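Local coordinates for protein laminin subunit ALPHA-1 (Mus musculus, PDB 2JD4) that probably helps attach laminin-111 of basement membranes to the cell surface through a pair of laminin G-like domains, each holding a magnesium ion, at residues R44-L49 against T107-Y112; L81-D86 against R115-T120. The protein carries 4 engineered substitutions. All coordinates share one frame; numbering follows the deposited sequence.

Overall arrangement
From the N terminus the chain first lays down strand 44-49, passes through residues 81-86 in a second sheet, and only then returns as 107-112 and, one hairpin turn later, 115-120. Contact 1 closes a loop of 57 residues by pairing the first and third of these segments within one antiparallel sheet. Contact 2 closes a shorter loop of 28 residues, packing the second and fourth across the interior against each other. The segments alternate, so the loops cross rather than nest. With centres about 9 Å apart, the contacts together join both sheets of the first laminin G-like sandwich through the hairpin strands 106-113 and 116-121.

Contact 1: R44-L49 against T107-Y112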
ATOM      1  N   ARG A  44     -31.783   8.906  -8.600  1.00 31.00           N
ATOM      2  CA  ARG A  44     -30.601   9.489  -9.218  1.00 30.53           C
ATOM      3  C   ARG A  44     -29.414   9.558  -8.266  1.00 28.53           C
ATOM      4  O   ARG A  44     -29.534  10.039  -7.138  1.00 26.02           O
ATOM      5  CB  ARG A  44     -30.935  10.892  -9.737  1.00 36.01           C
ATOM      6  CG  ARG A  44     -29.768  11.651 -10.347  1.00 40.32           C
ATOM      7  CD  ARG A  44     -30.253  12.919 -11.036  1.00 48.73           C
ATOM      8  NE  ARG A  44     -30.928  13.836 -10.119  1.00 53.52           N
ATOM      9  CZ  ARG A  44     -30.308  14.553  -9.186  1.00 57.98           C
ATOM     10  NH1 ARG A  44     -28.992  14.458  -9.042  1.00 61.32           N
ATOM     11  NH2 ARG A  44     -31.001  15.366  -8.398  1.00 57.09           N
ATOM     12  N   LEU A  45     -28.273   9.055  -8.729  1.00 28.96           N
ATOM     13  CA  LEU A  45     -27.045   9.076  -7.940  1.00 26.33           C
ATOM     14  C   LEU A  45     -25.895   9.529  -8.827  1.00 26.34           C
ATOM     15  O   LEU A  45     -25.422   8.772  -9.675  1.00 27.14           O
ATOM     16  CB  LEU A  45     -26.735   7.686  -7.369  1.00 25.84           C
ATOM     17  CG  LEU A  45     -25.404   7.544  -6.609  1.00 26.52           C
ATOM     18  CD1 LEU A  45     -25.446   8.361  -5.322  1.00 21.59           C
ATOM     19  CD2 LEU A  45     -25.133   6.074  -6.300  1.00 24.36           C
ATOM     20  N   GLN A  46     -25.465  10.774  -8.649  1.00 26.34           N
ATOM     21  CA  GLN A  46     -24.351  11.304  -9.422  1.00 25.43           C
ATOM     22  C   GLN A  46     -23.240  11.696  -8.467  1.00 25.45           C
ATOM     23  O   GLN A  46     -23.417  12.572  -7.618  1.00 22.78           O
ATOM     24  CB  GLN A  46     -24.751  12.537 -10.237  1.00 26.69           C
ATOM     25  CG  GLN A  46     -23.562  13.151 -10.988  1.00 34.76           C
ATOM     26  CD  GLN A  46     -23.875  14.498 -11.631  1.00 42.15           C
ATOM     27  OE1 GLN A  46     -24.662  14.586 -12.579  1.00 46.77           O
ATOM     28  NE2 GLN A  46     -23.260  15.557 -11.111  1.00 38.79           N
ATOM     29  N   VAL A  47     -22.096  11.043  -8.608  1.00 24.32           N
ATOM     30  CA  VAL A  47     -20.957  11.329  -7.753  1.00 23.01           C
ATOM     31  C   VAL A  47     -19.785  11.828  -8.587  1.00 25.45           C
ATOM     32  O   VAL A  47     -19.450  11.255  -9.629  1.00 26.19           O
ATOM     33  CB  VAL A  47     -20.512  10.071  -6.978  1.00 25.43           C
ATOM     34  CG1 VAL A  47     -19.339  10.408  -6.059  1.00 23.96           C
ATOM     35  CG2 VAL A  47     -21.679   9.513  -6.166  1.00 28.59           C
ATOM     36  N   GLN A  48     -19.170  12.911  -8.133  1.00 20.37           N
ATOM     37  CA  GLN A  48     -18.020  13.467  -8.824  1.00 21.55           C
ATOM     38  C   GLN A  48     -16.921  13.665  -7.788  1.00 20.10           C
ATOM     39  O   GLN A  48     -17.171  14.189  -6.702  1.00 17.75           O
ATOM     40  CB  GLN A  48     -18.380  14.803  -9.480  1.00 22.38           C
ATOM     41  CG  GLN A  48     -17.337  15.312 -10.451  1.00 31.71           C
ATOM     42  CD  GLN A  48     -17.753  16.612 -11.117  1.00 38.62           C
ATOM     43  OE1 GLN A  48     -18.877  16.736 -11.609  1.00 41.75           O
ATOM     44  NE2 GLN A  48     -16.847  17.586 -11.140  1.00 38.44           N
ATOM     45  N   LEU A  49     -15.707  13.239  -8.125  1.00 20.82           N
ATOM     46  CA  LEU A  49     -14.573  13.361  -7.211  1.00 20.07           C
ATOM     47  C   LEU A  49     -13.272  13.404  -7.997  1.00 19.75           C
ATOM     48  O   LEU A  49     -13.262  13.149  -9.191  1.00 20.99           O
ATOM     49  CB  LEU A  49     -14.564  12.180  -6.232  1.00 15.92           C
ATOM     50  CG  LEU A  49     -14.512  10.755  -6.794  1.00 20.54           C
ATOM     51  CD1 LEU A  49     -13.065  10.370  -7.090  1.00 18.54           C
ATOM     52  CD2 LEU A  49     -15.114   9.787  -5.791  1.00 18.41           C
ATOM     53  N   THR A 107     -10.313  13.352 -12.741  1.00 20.84           N
ATOM     54  CA  THR A 107     -11.651  13.685 -12.278  1.00 20.31           C
ATOM     55  C   THR A 107     -12.502  12.479 -12.661  1.00 21.90           C
ATOM     56  O   THR A 107     -12.386  11.962 -13.771  1.00 23.70           O
ATOM     57  CB  THR A 107     -12.198  14.948 -12.967  1.00 22.34           C
ATOM     58  OG1 THR A 107     -12.270  14.727 -14.379  1.00 30.44           O
ATOM     59  CG2 THR A 107     -11.288  16.133 -12.687  1.00 18.28           C
ATOM     60  N   VAL A 108     -13.336  12.020 -11.737  1.00 19.10           N
ATOM     61  CA  VAL A 108     -14.176  10.854 -11.983  1.00 19.74           C
ATOM     62  C   VAL A 108     -15.636  11.144 -11.679  1.00 20.89           C
ATOM     63  O   VAL A 108     -15.953  11.842 -10.723  1.00 19.44           O
ATOM     64  CB  VAL A 108     -13.719   9.662 -11.115  1.00 18.82           C
ATOM     65  CG1 VAL A 108     -14.698   8.499 -11.261  1.00 23.12           C
ATOM     66  CG2 VAL A 108     -12.305   9.234 -11.530  1.00 18.73           C
ATOM     67  N   LYS A 109     -16.524  10.607 -12.506  1.00 20.95           N
ATOM     68  CA  LYS A 109     -17.948  10.803 -12.312  1.00 21.83           C
ATOM     69  C   LYS A 109     -18.688   9.489 -12.553  1.00 23.44           C
ATOM     70  O   LYS A 109     -18.424   8.797 -13.533  1.00 24.97           O
ATOM     71  CB  LYS A 109     -18.465  11.874 -13.281  1.00 25.83           C
ATOM     72  CG  LYS A 109     -19.937  12.220 -13.101  1.00 36.52           C
ATOM     73  CD  LYS A 109     -20.510  12.875 -14.356  1.00 40.75           C
ATOM     74  CE  LYS A 109     -19.753  14.129 -14.757  1.00 44.09           C
ATOM     75  NZ  LYS A 109     -20.299  14.699 -16.026  1.00 45.86           N
ATOM     76  N   THR A 110     -19.591   9.132 -11.643  1.00 22.05           N
ATOM     77  CA  THR A 110     -20.384   7.920 -11.798  1.00 23.60           C
ATOM     78  C   THR A 110     -21.832   8.383 -11.766  1.00 25.71           C
ATOM     79  O   THR A 110     -22.225   9.154 -10.890  1.00 24.79           O
ATOM     80  CB  THR A 110     -20.132   6.889 -10.667  1.00 22.68           C
ATOM     81  OG1 THR A 110     -20.515   7.438  -9.402  1.00 19.82           O
ATOM     82  CG2 THR A 110     -18.657   6.497 -10.625  1.00 23.45           C
ATOM     83  N   GLU A 111     -22.626   7.916 -12.721  1.00 23.31           N
ATOM     84  CA  GLU A 111     -24.009   8.350 -12.789  1.00 22.77           C
ATOM     85  C   GLU A 111     -25.072   7.307 -13.044  1.00 21.38           C
ATOM     86  O   GLU A 111     -25.031   6.590 -14.036  1.00 24.48           O
ATOM     87  CB  GLU A 111     -24.165   9.428 -13.858  1.00 21.33           C
ATOM     88  CG  GLU A 111     -23.711  10.804 -13.452  1.00 31.38           C
ATOM     89  CD  GLU A 111     -24.015  11.830 -14.521  1.00 35.89           C
ATOM     90  OE1 GLU A 111     -23.089  12.198 -15.277  1.00 39.77           O
ATOM     91  OE2 GLU A 111     -25.188  12.251 -14.614  1.00 35.80           O
ATOM     92  N   TYR A 112     -26.025   7.250 -12.124  1.00 21.97           N
ATOM     93  CA  TYR A 112     -27.183   6.382 -12.229  1.00 23.46           C
ATOM     94  C   TYR A 112     -28.327   7.386 -12.318  1.00 26.75           C
ATOM     95  O   TYR A 112     -28.530   8.179 -11.400  1.00 26.30           O
ATOM     96  CB  TYR A 112     -27.359   5.530 -10.974  1.00 23.08           C
ATOM     97  CG  TYR A 112     -28.813   5.228 -10.640  1.00 25.57           C
ATOM     98  CD1 TYR A 112     -29.672   4.663 -11.588  1.00 25.82           C
ATOM     99  CD2 TYR A 112     -29.332   5.521  -9.378  1.00 25.99           C
ATOM    100  CE1 TYR A 112     -31.020   4.404 -11.284  1.00 28.14           C
ATOM    101  CE2 TYR A 112     -30.673   5.265  -9.061  1.00 24.75           C
ATOM    102  CZ  TYR A 112     -31.510   4.709 -10.018  1.00 28.33           C
ATOM    103  OH  TYR A 112     -32.833   4.467  -9.707  1.00 26.00           O
TER
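Leu45, Val47 and Leu49 face Tyr112, Thr110 and Val108 in three antiparallel hydrogen-bonded pairs, alternating with the non-hydrogen-bonded pairs Gln46-Glu111 and Gln48-Lys109. Each of the three is closed by two backbone bonds, Leu45 N to Tyr112 O being 2.8 Å. The strand axes run 4.7 Å apart and almost exactly antiparallel, at 178°. All six side chains point to the buried face, where the packing is close. CB of Leu45 lies in the plane of the Tyr112 ring, at its edge, 3.9 Å from CD2. Val47 and Thr110 stand side by side: a beta-branched pair suits strand backbone, and with chi1 at 62° Thr110 brings OG1 to 3.6 Å from Val47 CB. This inward hydroxyl is satisfied by Tyr61 OH, while Tyr112 OH bonds to Arg42 O. Leu49 touches CB of Val108 with CD1, at 4.1 Å.

The other face is looser and more polar. Glu111 turns CG away from its own carbonyl carbon (chi1 -78°), which lays it alongside Gln46 at 3.4 Å, CG to CG. Gln48 and Lys109 merely pass each other, Lys109 CE being 4.2 Å from Gln48 OE1. Long polar chains fit here, since their methylenes cover the backbone and their ends can reach solvent.

Inward, the largely apolar face meets the opposing sheet of the laminin G-like sandwich: Val47 lies on Tyr61, Leu49 on Ile60, Leu45 on Ala72 and Thr110 on Leu74. Within its own sheet, strand 44-53 is flanked on its other side by the antiparallel strand 167-174, and strand 106-113 by 116-121.

Contact 2: L81-D86 against R115-T120; sequences LHFMFD and RKAFMT
Asp86 OD1 is held by two backbone N-H groups, those of Gly88 and Gly90, in the bend that follows the strand from which Phe85 reaches across to Ala117. Its short carboxylate suits such a turn, where it can accept bonds from amides just ahead in the chain. The strands concerned belong to opposite sheets of the beta sandwich of a laminin G-like domain: 81-86 is in one layer and 116-120 in the other. Their directions differ by 157°; at 8.3 Å the axes are too far apart for backbone pairing, and the two sides meet mainly through side chains.

Alternation along each strand decides who takes part. Leu81, Phe83 and Phe85 turn inward from one sheet, Ala117 and Met119 from the other, while His82 faces away and bonds through ND1 to Ser95 OG. Phe118, too, leaves its strand on the side away from 81-86, and its side chain rests on strand 124-130.

Met119 carries the contact at one end. Its unbranched, flexible chain runs straight as far as SD, which lies 3.7 Å from Phe83 CB, and then bends at chi3 (68°). That bend carries CE to 3.7 Å from Leu81 CB, so one methionine covers two neighbouring inward residues of the facing strand. The Phe83 ring fills the middle, its CE2 a looser 4.5 Å from Ala117 CB, and its side chain also touches Thr110. At the other end Phe85 also meets the Tyr112 ring, and the two large aromatics on this strand leave room opposite them for a small residue. Ala117 suits that place: its CB lies in the plane of the Phe85 ring, at the edge, 3.6 Å from CE2 and 3.8 Å from CZ.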
ATOM      1  N   LEU A  81     -11.395   1.397 -13.371  1.00 21.30           N
ATOM      2  CA  LEU A  81     -12.625   1.647 -12.623  1.00 18.98           C
ATOM      3  C   LEU A  81     -13.860   0.825 -12.983  1.00 20.24           C
ATOM      4  O   LEU A  81     -14.142   0.578 -14.159  1.00 22.38           O
ATOM      5  CB  LEU A  81     -12.976   3.135 -12.722  1.00 18.92           C
ATOM      6  CG  LEU A  81     -11.941   4.106 -12.146  1.00 20.98           C
ATOM      7  CD1 LEU A  81     -12.322   5.551 -12.477  1.00 24.44           C
ATOM      8  CD2 LEU A  81     -11.854   3.899 -10.643  1.00 20.59           C
ATOM      9  N   HIS A  82     -14.598   0.427 -11.947  1.00 19.62           N
ATOM     10  CA  HIS A  82     -15.837  -0.345 -12.074  1.00 24.18           C
ATOM     11  C   HIS A  82     -16.904   0.270 -11.159  1.00 23.50           C
ATOM     12  O   HIS A  82     -16.676   0.439  -9.961  1.00 21.46           O
ATOM     13  CB  HIS A  82     -15.598  -1.806 -11.667  1.00 25.23           C
ATOM     14  CG  HIS A  82     -14.561  -2.498 -12.493  1.00 30.11           C
ATOM     15  ND1 HIS A  82     -14.842  -3.079 -13.710  1.00 32.50           N
ATOM     16  CD2 HIS A  82     -13.232  -2.672 -12.292  1.00 32.01           C
ATOM     17  CE1 HIS A  82     -13.733  -3.580 -14.225  1.00 34.79           C
ATOM     18  NE2 HIS A  82     -12.741  -3.346 -13.384  1.00 33.87           N
ATOM     19  N   PHE A  83     -18.059   0.597 -11.737  1.00 21.12           N
ATOM     20  CA  PHE A  83     -19.185   1.196 -11.016  1.00 20.12           C
ATOM     21  C   PHE A  83     -20.371   0.239 -11.074  1.00 21.65           C
ATOM     22  O   PHE A  83     -20.801  -0.145 -12.162  1.00 20.66           O
ATOM     23  CB  PHE A  83     -19.553   2.543 -11.678  1.00 18.40           C
ATOM     24  CG  PHE A  83     -20.873   3.132 -11.227  1.00 17.58           C
ATOM     25  CD1 PHE A  83     -21.204   3.219  -9.875  1.00 16.33           C
ATOM     26  CD2 PHE A  83     -21.766   3.658 -12.165  1.00 16.13           C
ATOM     27  CE1 PHE A  83     -22.409   3.827  -9.461  1.00 19.31           C
ATOM     28  CE2 PHE A  83     -22.962   4.263 -11.763  1.00 16.12           C
ATOM     29  CZ  PHE A  83     -23.286   4.349 -10.410  1.00 16.43           C
ATOM     30  N   MET A  84     -20.894  -0.154  -9.917  1.00 21.65           N
ATOM     31  CA  MET A  84     -22.044  -1.057  -9.901  1.00 23.30           C
ATOM     32  C   MET A  84     -23.007  -0.778  -8.750  1.00 22.97           C
ATOM     33  O   MET A  84     -22.620  -0.273  -7.689  1.00 19.08           O
ATOM     34  CB  MET A  84     -21.578  -2.519  -9.843  1.00 25.13           C
ATOM     35  CG  MET A  84     -21.072  -2.989  -8.490  1.00 28.60           C
ATOM     36  SD  MET A  84     -20.680  -4.770  -8.499  1.00 33.35           S
ATOM     37  CE  MET A  84     -19.094  -4.762  -9.333  1.00 36.38           C
ATOM     38  N   PHE A  85     -24.271  -1.114  -8.969  1.00 20.69           N
ATOM     39  CA  PHE A  85     -25.310  -0.912  -7.963  1.00 22.54           C
ATOM     40  C   PHE A  85     -26.429  -1.926  -8.168  1.00 24.43           C
ATOM     41  O   PHE A  85     -26.544  -2.523  -9.237  1.00 23.03           O
ATOM     42  CB  PHE A  85     -25.870   0.515  -8.062  1.00 21.70           C
ATOM     43  CG  PHE A  85     -26.420   0.861  -9.422  1.00 21.22           C
ATOM     44  CD1 PHE A  85     -27.727   0.532  -9.769  1.00 22.50           C
ATOM     45  CD2 PHE A  85     -25.619   1.494 -10.365  1.00 22.09           C
ATOM     46  CE1 PHE A  85     -28.230   0.832 -11.045  1.00 20.19           C
ATOM     47  CE2 PHE A  85     -26.110   1.798 -11.639  1.00 20.34           C
ATOM     48  CZ  PHE A  85     -27.419   1.463 -11.977  1.00 21.93           C
ATOM     49  N   ASP A  86     -27.241  -2.118  -7.135  1.00 24.72           N
ATOM     50  CA  ASP A  86     -28.372  -3.046  -7.188  1.00 25.51           C
ATOM     51  C   ASP A  86     -29.537  -2.320  -6.527  1.00 25.17           C
ATOM     52  O   ASP A  86     -29.439  -1.915  -5.368  1.00 27.03           O
ATOM     53  CB  ASP A  86     -28.060  -4.323  -6.399  1.00 26.39           C
ATOM     54  CG  ASP A  86     -29.027  -5.464  -6.708  1.00 29.04           C
ATOM     55  OD1 ASP A  86     -30.232  -5.202  -6.902  1.00 24.96           O
ATOM     56  OD2 ASP A  86     -28.577  -6.631  -6.736  1.00 25.57           O
ATOM     57  N   ARG A 115     -33.259   5.173 -15.995  1.00 35.39           N
ATOM     58  CA  ARG A 115     -33.092   3.770 -16.360  1.00 34.41           C
ATOM     59  C   ARG A 115     -31.740   3.522 -17.022  1.00 33.14           C
ATOM     60  O   ARG A 115     -31.530   2.485 -17.649  1.00 35.16           O
ATOM     61  CB  ARG A 115     -34.215   3.342 -17.310  1.00 33.48           C
ATOM     62  CG  ARG A 115     -35.576   3.176 -16.649  1.00 37.53           C
ATOM     63  CD  ARG A 115     -35.704   1.809 -15.988  1.00 38.73           C
ATOM     64  NE  ARG A 115     -35.480   1.840 -14.546  1.00 40.17           N
ATOM     65  CZ  ARG A 115     -35.437   0.754 -13.780  1.00 41.54           C
ATOM     66  NH1 ARG A 115     -35.598  -0.449 -14.322  1.00 38.41           N
ATOM     67  NH2 ARG A 115     -35.251   0.868 -12.470  1.00 40.33           N
ATOM     68  N   LYS A 116     -30.827   4.477 -16.881  1.00 31.19           N
ATOM     69  CA  LYS A 116     -29.499   4.362 -17.473  1.00 30.63           C
ATOM     70  C   LYS A 116     -28.400   4.584 -16.431  1.00 28.88           C
ATOM     71  O   LYS A 116     -28.659   5.062 -15.328  1.00 27.01           O
ATOM     72  CB  LYS A 116     -29.339   5.381 -18.609  1.00 34.65           C
ATOM     73  CG  LYS A 116     -30.121   5.062 -19.887  1.00 40.89           C
ATOM     74  CD  LYS A 116     -31.635   5.093 -19.678  1.00 44.38           C
ATOM     75  CE  LYS A 116     -32.135   6.487 -19.321  1.00 46.53           C
ATOM     76  NZ  LYS A 116     -33.597   6.520 -19.026  1.00 38.98           N
ATOM     77  N   ALA A 117     -27.173   4.220 -16.789  1.00 30.32           N
ATOM     78  CA  ALA A 117     -26.021   4.389 -15.908  1.00 29.28           C
ATOM     79  C   ALA A 117     -24.774   4.521 -16.773  1.00 30.37           C
ATOM     80  O   ALA A 117     -24.669   3.872 -17.813  1.00 31.33           O
ATOM     81  CB  ALA A 117     -25.892   3.191 -14.975  1.00 25.75           C
ATOM     82  N   PHE A 118     -23.840   5.372 -16.359  1.00 28.29           N
ATOM     83  CA  PHE A 118     -22.608   5.562 -17.120  1.00 28.46           C
ATOM     84  C   PHE A 118     -21.479   6.157 -16.272  1.00 25.14           C
ATOM     85  O   PHE A 118     -21.702   6.590 -15.144  1.00 21.07           O
ATOM     86  CB  PHE A 118     -22.881   6.433 -18.354  1.00 31.16           C
ATOM     87  CG  PHE A 118     -23.366   7.821 -18.036  1.00 32.55           C
ATOM     88  CD1 PHE A 118     -22.473   8.885 -17.964  1.00 35.14           C
ATOM     89  CD2 PHE A 118     -24.716   8.062 -17.802  1.00 31.32           C
ATOM     90  CE1 PHE A 118     -22.919  10.174 -17.663  1.00 37.07           C
ATOM     91  CE2 PHE A 118     -25.173   9.344 -17.500  1.00 32.16           C
ATOM     92  CZ  PHE A 118     -24.275  10.400 -17.431  1.00 35.86           C
ATOM     93  N   MET A 119     -20.268   6.161 -16.821  1.00 24.92           N
ATOM     94  CA  MET A 119     -19.100   6.681 -16.110  1.00 28.46           C
ATOM     95  C   MET A 119     -18.314   7.660 -16.960  1.00 27.88           C
ATOM     96  O   MET A 119     -18.314   7.570 -18.186  1.00 32.46           O
ATOM     97  CB  MET A 119     -18.153   5.549 -15.730  1.00 29.11           C
ATOM     98  CG  MET A 119     -18.762   4.420 -14.947  1.00 31.24           C
ATOM     99  SD  MET A 119     -17.488   3.187 -14.642  1.00 37.79           S
ATOM    100  CE  MET A 119     -16.432   4.145 -13.500  1.00 23.66           C
ATOM    101  N   THR A 120     -17.616   8.574 -16.298  1.00 27.15           N
ATOM    102  CA  THR A 120     -16.802   9.564 -16.992  1.00 25.90           C
ATOM    103  C   THR A 120     -15.471   9.734 -16.269  1.00 24.82           C
ATOM    104  O   THR A 120     -15.432   9.826 -15.043  1.00 26.38           O
ATOM    105  CB  THR A 120     -17.503  10.943 -17.038  1.00 23.85           C
ATOM    106  OG1 THR A 120     -18.832  10.794 -17.558  1.00 28.40           O
ATOM    107  CG2 THR A 120     -16.725  11.903 -17.922  1.00 21.76           C
TER